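Type IV pilus biogenesis protein PilB (Streptococcus sanguinis, PDB 7B7P) is a bimodular minor type IV pilin with a direct role in adhesion, carrying a von Willebrand factor A-like module with a metal-ion-dependent adhesion site. Local coordinates at residues A[217-222]-A[279-284]; A[265-270]-A[323-328]; A[317-322]-A[351-356]. One frame throughout, in Å; residues are numbered along the deposited sequence.

In the fold
Beyond the N-terminal part of the chain, all three contacts lie in the von Willebrand factor A-like module. Contact 1 opens on strand 212-219 and closes on strand 276-283, joining two strands of the central sheet. Before it closes, helix 258-270 opens contact 2, which ends in the long loop between strands 311-314 and 332-335; these two therefore cross, and I279 packs on L269 where they touch. The same loop has already opened contact 3 at 317-322, so contact 3 crosses contact 2 and closes on helix 341-358, while following contact 1 in series. Sheet, two helices and loop are thus tied together, with M266 meeting S355 between the helices.

Contact 1: residues A[217-222]-A[279-284]; sequences VGFSTS and IVLLTD
The CA atoms of F219 and T283, 9.3 Å apart, are the nearest pair across two strands running in the same general direction, the axes of 217-219 and 279-283 inclined by 29°. That spacing is too wide for direct pairing: strand 162-169 runs between them and is hydrogen-bonded to both, so the contact is made by the F219 side chain reaching past a middle strand. The F219 chi1 of 73° sets CG between the backbone N and carbonyl carbon, and the ring extends over V167 and D169 of the middle strand to the far side. There the ring atom CZ comes 4.2 Å from CB of T283, which lies at the ring edge, near its plane. The neighbouring ring atom CE2 is 3.8 Å from the carbonyl O of L282 and 4.4 Å from CG of L281, both approached obliquely. All four residues are buried. T283 meets the ring through CB; its OG1 is hydrogen-bonded to the carboxylate of D169, which also accepts from the backbone N of D284. The next shell is the metal site: D284 and S173, magnesium-binding residues of this protein, are here hydrogen-bonded to each other through OD2 and OG, and D284 also forms a salt bridge with R191. A magnesium ion lies about 6 Å from the T283 side chain. Parallel strands ending together at a DxSxS loop, here D169 to S173, with a further aspartate at the end of a neighbouring strand, are the hallmark of the MIDAS of a von Willebrand factor A domain.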
# COMPACT_ATOMS: atom_id res chain seq x y z
N VAL A 217 -4.51 -12.13 -12.93
CA VAL A 217 -5.70 -12.96 -12.81
C VAL A 217 -6.85 -12.24 -13.49
O VAL A 217 -7.08 -11.04 -13.25
CB VAL A 217 -6.05 -13.27 -11.34
CG1 VAL A 217 -7.44 -13.96 -11.22
CG2 VAL A 217 -4.97 -14.10 -10.67
N GLY A 218 -7.58 -12.95 -14.33
CA GLY A 218 -8.83 -12.45 -14.88
C GLY A 218 -9.99 -13.16 -14.19
O GLY A 218 -9.85 -14.27 -13.71
N PHE A 219 -11.13 -12.50 -14.15
CA PHE A 219 -12.30 -13.17 -13.61
C PHE A 219 -13.53 -12.60 -14.29
O PHE A 219 -13.58 -11.41 -14.61
CB PHE A 219 -12.43 -13.02 -12.07
CG PHE A 219 -12.85 -11.63 -11.61
CD1 PHE A 219 -14.19 -11.31 -11.47
CD2 PHE A 219 -11.88 -10.67 -11.30
CE1 PHE A 219 -14.57 -10.04 -11.05
CE2 PHE A 219 -12.25 -9.40 -10.86
CZ PHE A 219 -13.60 -9.09 -10.74
N SER A 220 -14.49 -13.47 -14.53
CA SER A 220 -15.81 -13.04 -14.93
C SER A 220 -16.79 -14.00 -14.29
O SER A 220 -17.00 -13.96 -13.07
CB SER A 220 -15.95 -12.99 -16.45
OG SER A 220 -15.66 -14.25 -17.02
N THR A 221 -17.43 -14.84 -15.10
CA THR A 221 -18.25 -15.91 -14.55
C THR A 221 -17.44 -16.75 -13.57
O THR A 221 -17.95 -17.18 -12.52
CB THR A 221 -18.81 -16.76 -15.69
OG1 THR A 221 -19.70 -15.95 -16.48
CG2 THR A 221 -19.59 -17.97 -15.16
N SER A 222 -16.17 -16.95 -13.86
CA SER A 222 -15.25 -17.58 -12.94
C SER A 222 -13.86 -17.08 -13.31
O SER A 222 -13.68 -16.36 -14.28
CB SER A 222 -15.41 -19.11 -12.99
OG SER A 222 -14.69 -19.64 -14.07
N ILE A 279 -2.97 -7.30 -3.46
CA ILE A 279 -4.00 -7.53 -4.48
C ILE A 279 -4.46 -6.18 -5.02
O ILE A 279 -4.77 -5.26 -4.26
CB ILE A 279 -5.19 -8.32 -3.91
CG1 ILE A 279 -4.73 -9.71 -3.46
CG2 ILE A 279 -6.33 -8.38 -4.94
CD1 ILE A 279 -4.76 -10.76 -4.55
N VAL A 280 -4.54 -6.07 -6.34
CA VAL A 280 -5.17 -4.93 -6.99
C VAL A 280 -6.33 -5.50 -7.77
O VAL A 280 -6.13 -6.18 -8.79
CB VAL A 280 -4.22 -4.15 -7.90
CG1 VAL A 280 -4.98 -3.09 -8.69
CG2 VAL A 280 -3.14 -3.52 -7.05
N LEU A 281 -7.53 -5.25 -7.30
CA LEU A 281 -8.73 -5.84 -7.87
C LEU A 281 -9.50 -4.75 -8.58
O LEU A 281 -9.82 -3.73 -7.97
CB LEU A 281 -9.57 -6.49 -6.77
CG LEU A 281 -10.70 -7.37 -7.31
CD1 LEU A 281 -10.97 -8.49 -6.34
CD2 LEU A 281 -11.94 -6.54 -7.51
N LEU A 282 -9.83 -4.98 -9.84
CA LEU A 282 -10.56 -4.02 -10.65
C LEU A 282 -11.88 -4.64 -11.06
O LEU A 282 -11.90 -5.74 -11.61
CB LEU A 282 -9.76 -3.61 -11.89
CG LEU A 282 -10.45 -2.48 -12.65
CD1 LEU A 282 -9.43 -1.43 -13.15
CD2 LEU A 282 -11.28 -3.04 -13.79
N THR A 283 -12.99 -3.94 -10.82
CA THR A 283 -14.29 -4.44 -11.24
C THR A 283 -15.13 -3.28 -11.76
O THR A 283 -14.96 -2.13 -11.34
CB THR A 283 -15.01 -5.20 -10.09
OG1 THR A 283 -16.26 -5.72 -10.56
CG2 THR A 283 -15.26 -4.31 -8.89
N ASP A 284 -16.04 -3.61 -12.69
CA ASP A 284 -16.87 -2.62 -13.36
C ASP A 284 -18.36 -2.91 -13.20
O ASP A 284 -19.17 -2.36 -13.95
CB ASP A 284 -16.52 -2.56 -14.85
CG ASP A 284 -17.23 -3.65 -15.68
OD1 ASP A 284 -17.42 -4.76 -15.16
OD2 ASP A 284 -17.58 -3.39 -16.86

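Contact 2: residues A[265-270]-A[323-328]; sequences GMISLQ and PTLGYE
I267 meets P323 and L325 where helix 258-270, one of the helices flanking the sheet of the von Willebrand factor A-like fold, is covered by the irregular loop between strands 311-314 and 332-335. The isoleucine works with two branches. CG1 stands opposite the backbone N (chi1 -170°) and the chain carries on extended, which brings CD1 to 3.7 Å from CB of P323; the two side chains cross at about a right angle. The other branch, CG2, faces L325 and lies 4.1 Å from its CD1, these side chains running past each other in opposite directions. I267 thus fits into the bend of the loop, touching it on both sides of T324, whose own CB points away. P323 is exposed, so this is packing at the surface. Further out, Y225 of strand 223-228 touches both I267 and L325, and F358 of helix 341-358 also reaches I267, so the contact continues into aromatic neighbours. The loop is held by polar bonds of its own: the backbone N of T324 is bound to OG of S322, and the carbonyl O of G326 to R331. On the helix, OG of S268 is hydrogen-bonded to ND2 of N215 on strand 212-219 and donates to the carbonyl O of G265 at 2.9 Å, tilted 34° from the carbonyl plane, while the backbone N of L269 binds the same oxygen at 3.1 Å.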
# COMPACT_ATOMS: atom_id res chain seq x y z
N GLY A 265 -6.14 -14.86 -6.98
CA GLY A 265 -5.13 -13.89 -6.60
C GLY A 265 -4.44 -14.24 -5.30
O GLY A 265 -3.21 -14.30 -5.23
N MET A 266 -5.22 -14.50 -4.25
CA MET A 266 -4.63 -14.68 -2.92
C MET A 266 -3.84 -15.98 -2.81
O MET A 266 -2.79 -16.02 -2.14
CB MET A 266 -5.70 -14.62 -1.83
CG MET A 266 -6.35 -13.24 -1.70
SD MET A 266 -7.38 -13.13 -0.24
CE MET A 266 -7.41 -11.33 0.02
N ILE A 267 -4.32 -17.07 -3.41
CA ILE A 267 -3.56 -18.31 -3.25
C ILE A 267 -2.25 -18.23 -4.03
O ILE A 267 -1.21 -18.68 -3.54
CB ILE A 267 -4.36 -19.57 -3.63
CG1 ILE A 267 -3.57 -20.82 -3.20
CG2 ILE A 267 -4.63 -19.67 -5.10
CD1 ILE A 267 -4.42 -22.08 -3.06
N SER A 268 -2.26 -17.61 -5.21
CA SER A 268 -0.98 -17.42 -5.92
C SER A 268 -0.03 -16.52 -5.13
O SER A 268 1.18 -16.72 -5.16
CB SER A 268 -1.22 -16.86 -7.32
OG SER A 268 -1.61 -15.50 -7.30
N LEU A 269 -0.56 -15.57 -4.36
CA LEU A 269 0.30 -14.74 -3.52
C LEU A 269 0.86 -15.54 -2.34
O LEU A 269 1.99 -15.30 -1.89
CB LEU A 269 -0.48 -13.52 -3.01
CG LEU A 269 -0.67 -12.33 -3.94
CD1 LEU A 269 -1.54 -11.31 -3.22
CD2 LEU A 269 0.68 -11.70 -4.36
N GLN A 270 0.08 -16.48 -1.81
CA GLN A 270 0.57 -17.29 -0.70
C GLN A 270 1.83 -18.07 -1.09
O GLN A 270 2.69 -18.31 -0.24
CB GLN A 270 -0.51 -18.25 -0.21
CG GLN A 270 -1.66 -17.61 0.55
CD GLN A 270 -1.22 -16.79 1.75
OE1 GLN A 270 -1.92 -15.85 2.16
NE2 GLN A 270 -0.10 -17.15 2.36
N PRO A 323 -8.60 -24.88 -1.98
CA PRO A 323 -7.36 -24.51 -2.66
C PRO A 323 -7.22 -25.16 -4.01
O PRO A 323 -6.32 -24.78 -4.76
CB PRO A 323 -6.26 -24.99 -1.69
CG PRO A 323 -6.96 -25.33 -0.43
CD PRO A 323 -8.34 -25.72 -0.80
N THR A 324 -8.10 -26.11 -4.34
CA THR A 324 -8.14 -26.72 -5.66
C THR A 324 -9.02 -25.85 -6.54
O THR A 324 -10.21 -25.67 -6.25
CB THR A 324 -8.67 -28.16 -5.58
OG1 THR A 324 -7.73 -28.98 -4.88
CG2 THR A 324 -8.88 -28.72 -6.99
N LEU A 325 -8.46 -25.31 -7.60
CA LEU A 325 -9.12 -24.26 -8.36
C LEU A 325 -9.87 -24.91 -9.52
O LEU A 325 -9.26 -25.45 -10.44
CB LEU A 325 -8.10 -23.23 -8.84
CG LEU A 325 -7.20 -22.74 -7.71
CD1 LEU A 325 -6.14 -21.83 -8.29
CD2 LEU A 325 -8.00 -22.04 -6.59
N GLY A 326 -11.19 -24.86 -9.47
CA GLY A 326 -11.96 -25.46 -10.53
C GLY A 326 -13.28 -24.77 -10.69
O GLY A 326 -13.80 -24.13 -9.76
N TYR A 327 -13.84 -24.91 -11.89
CA TYR A 327 -15.14 -24.36 -12.24
C TYR A 327 -16.03 -25.48 -12.78
O TYR A 327 -15.56 -26.36 -13.50
CB TYR A 327 -14.99 -23.25 -13.30
CG TYR A 327 -16.32 -22.83 -13.84
CD1 TYR A 327 -17.23 -22.17 -13.02
CD2 TYR A 327 -16.72 -23.15 -15.14
CE1 TYR A 327 -18.49 -21.80 -13.49
CE2 TYR A 327 -17.97 -22.78 -15.61
CZ TYR A 327 -18.84 -22.10 -14.77
OH TYR A 327 -20.09 -21.74 -15.20
N GLU A 328 -17.31 -25.43 -12.44
CA GLU A 328 -18.32 -26.26 -13.07
C GLU A 328 -19.60 -25.46 -13.10
O GLU A 328 -19.93 -24.79 -12.11
CB GLU A 328 -18.61 -27.57 -12.30
CG GLU A 328 -17.42 -28.49 -12.04
CD GLU A 328 -17.80 -29.60 -11.05
OE1 GLU A 328 -18.90 -30.16 -11.20
OE2 GLU A 328 -17.02 -29.88 -10.10

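Contact 3: residues A[317-322]-A[351-356]; sequences PIYDLS and AGEVSK
E353, an acidic residue, makes much of this contact with its CH2 groups. Its CG lies 3.7 Å from CD2 of Y319, approaching the ring obliquely, and its CB packs 3.9 Å from CD2 of L321. The glutamate is bent at chi2 (-49°), and the carboxylate and Y319 ring planes are 23° apart. L321 fills the other half of the interface: the same CD2 methyl also reaches CG2 of V354 at 3.9 Å, so one leucine methyl rests against two successive residues of helix 341-358. The loop is shaped by an Asx turn, in which the backbone N of S322 bonds to OD1 of D320 at 3.3 Å, nearly straight at 164°. D320 points away from the helix, its OD2 forming a salt bridge with R331. Y350 and K357 of the helix add bonds to the carbonyl O atoms of D320 and L321, and the Y319 ring also meets that of Y350. E353 has a partner one turn on, a weak 3.4 Å salt bridge from OE2 to NZ of K356. The glutamate therefore serves two environments: its carbons join the apolar packing, while its charge is probably partly balanced along the helix itself.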
# COMPACT_ATOMS: atom_id res chain seq x y z
N PRO A 317 -25.99 -21.49 0.49
CA PRO A 317 -24.69 -21.58 -0.19
C PRO A 317 -23.62 -22.11 0.75
O PRO A 317 -23.54 -21.72 1.91
CB PRO A 317 -24.39 -20.14 -0.61
CG PRO A 317 -25.67 -19.39 -0.40
CD PRO A 317 -26.39 -20.09 0.70
N ILE A 318 -22.81 -23.01 0.25
CA ILE A 318 -21.56 -23.34 0.89
C ILE A 318 -20.50 -22.94 -0.12
O ILE A 318 -20.39 -23.56 -1.19
CB ILE A 318 -21.47 -24.82 1.27
CG1 ILE A 318 -22.65 -25.16 2.19
CG2 ILE A 318 -20.16 -25.13 1.94
CD1 ILE A 318 -22.96 -26.61 2.27
N TYR A 319 -19.77 -21.88 0.19
CA TYR A 319 -18.88 -21.32 -0.80
C TYR A 319 -17.76 -22.29 -1.13
O TYR A 319 -17.30 -23.06 -0.29
CB TYR A 319 -18.34 -19.98 -0.31
CG TYR A 319 -19.49 -19.00 -0.20
CD1 TYR A 319 -20.27 -18.71 -1.31
CD2 TYR A 319 -19.82 -18.43 1.01
CE1 TYR A 319 -21.34 -17.85 -1.21
CE2 TYR A 319 -20.90 -17.56 1.12
CZ TYR A 319 -21.65 -17.28 0.02
OH TYR A 319 -22.71 -16.43 0.14
N ASP A 320 -17.36 -22.27 -2.40
CA ASP A 320 -16.17 -22.98 -2.85
C ASP A 320 -14.92 -22.27 -2.37
O ASP A 320 -14.38 -21.38 -3.04
CB ASP A 320 -16.17 -23.07 -4.38
CG ASP A 320 -15.05 -23.94 -4.92
OD1 ASP A 320 -14.29 -24.54 -4.14
OD2 ASP A 320 -14.92 -24.00 -6.16
N LEU A 321 -14.45 -22.68 -1.20
CA LEU A 321 -13.22 -22.20 -0.60
C LEU A 321 -12.05 -23.17 -0.79
O LEU A 321 -11.10 -23.13 -0.01
CB LEU A 321 -13.44 -21.95 0.88
CG LEU A 321 -14.63 -21.04 1.12
CD1 LEU A 321 -14.79 -20.86 2.64
CD2 LEU A 321 -14.37 -19.70 0.40
N SER A 322 -12.11 -24.06 -1.77
CA SER A 322 -11.05 -25.04 -1.87
C SER A 322 -9.77 -24.41 -2.42
O SER A 322 -9.81 -23.51 -3.27
CB SER A 322 -11.47 -26.20 -2.79
OG SER A 322 -10.31 -26.94 -3.17
N ALA A 351 -16.64 -13.30 -1.51
CA ALA A 351 -15.36 -12.61 -1.50
C ALA A 351 -14.85 -12.42 -0.08
O ALA A 351 -13.65 -12.49 0.19
CB ALA A 351 -15.50 -11.28 -2.23
N GLY A 352 -15.76 -12.18 0.87
CA GLY A 352 -15.33 -12.09 2.25
C GLY A 352 -14.87 -13.43 2.80
O GLY A 352 -13.87 -13.50 3.52
N GLU A 353 -15.57 -14.52 2.46
CA GLU A 353 -15.11 -15.83 2.92
C GLU A 353 -13.75 -16.16 2.32
O GLU A 353 -12.88 -16.67 3.02
CB GLU A 353 -16.12 -16.93 2.58
CG GLU A 353 -17.39 -16.86 3.36
CD GLU A 353 -17.16 -16.70 4.86
OE1 GLU A 353 -16.53 -17.59 5.47
OE2 GLU A 353 -17.58 -15.67 5.44
N VAL A 354 -13.55 -15.83 1.04
CA VAL A 354 -12.25 -16.09 0.42
C VAL A 354 -11.15 -15.30 1.14
O VAL A 354 -10.07 -15.84 1.43
CB VAL A 354 -12.29 -15.74 -1.08
CG1 VAL A 354 -10.88 -15.63 -1.62
CG2 VAL A 354 -13.10 -16.79 -1.85
N SER A 355 -11.43 -14.05 1.47
CA SER A 355 -10.43 -13.21 2.12
C SER A 355 -10.04 -13.77 3.49
O SER A 355 -8.85 -13.76 3.85
CB SER A 355 -10.96 -11.78 2.27
OG SER A 355 -9.93 -10.93 2.78
N LYS A 356 -11.01 -14.24 4.25
CA LYS A 356 -10.69 -14.81 5.56
C LYS A 356 -9.83 -16.06 5.44
O LYS A 356 -8.93 -16.29 6.26
CB LYS A 356 -11.97 -15.11 6.32
CG LYS A 356 -12.56 -13.89 7.00
CD LYS A 356 -14.06 -13.89 6.92
CE LYS A 356 -14.65 -14.91 7.84
NZ LYS A 356 -16.04 -14.48 8.23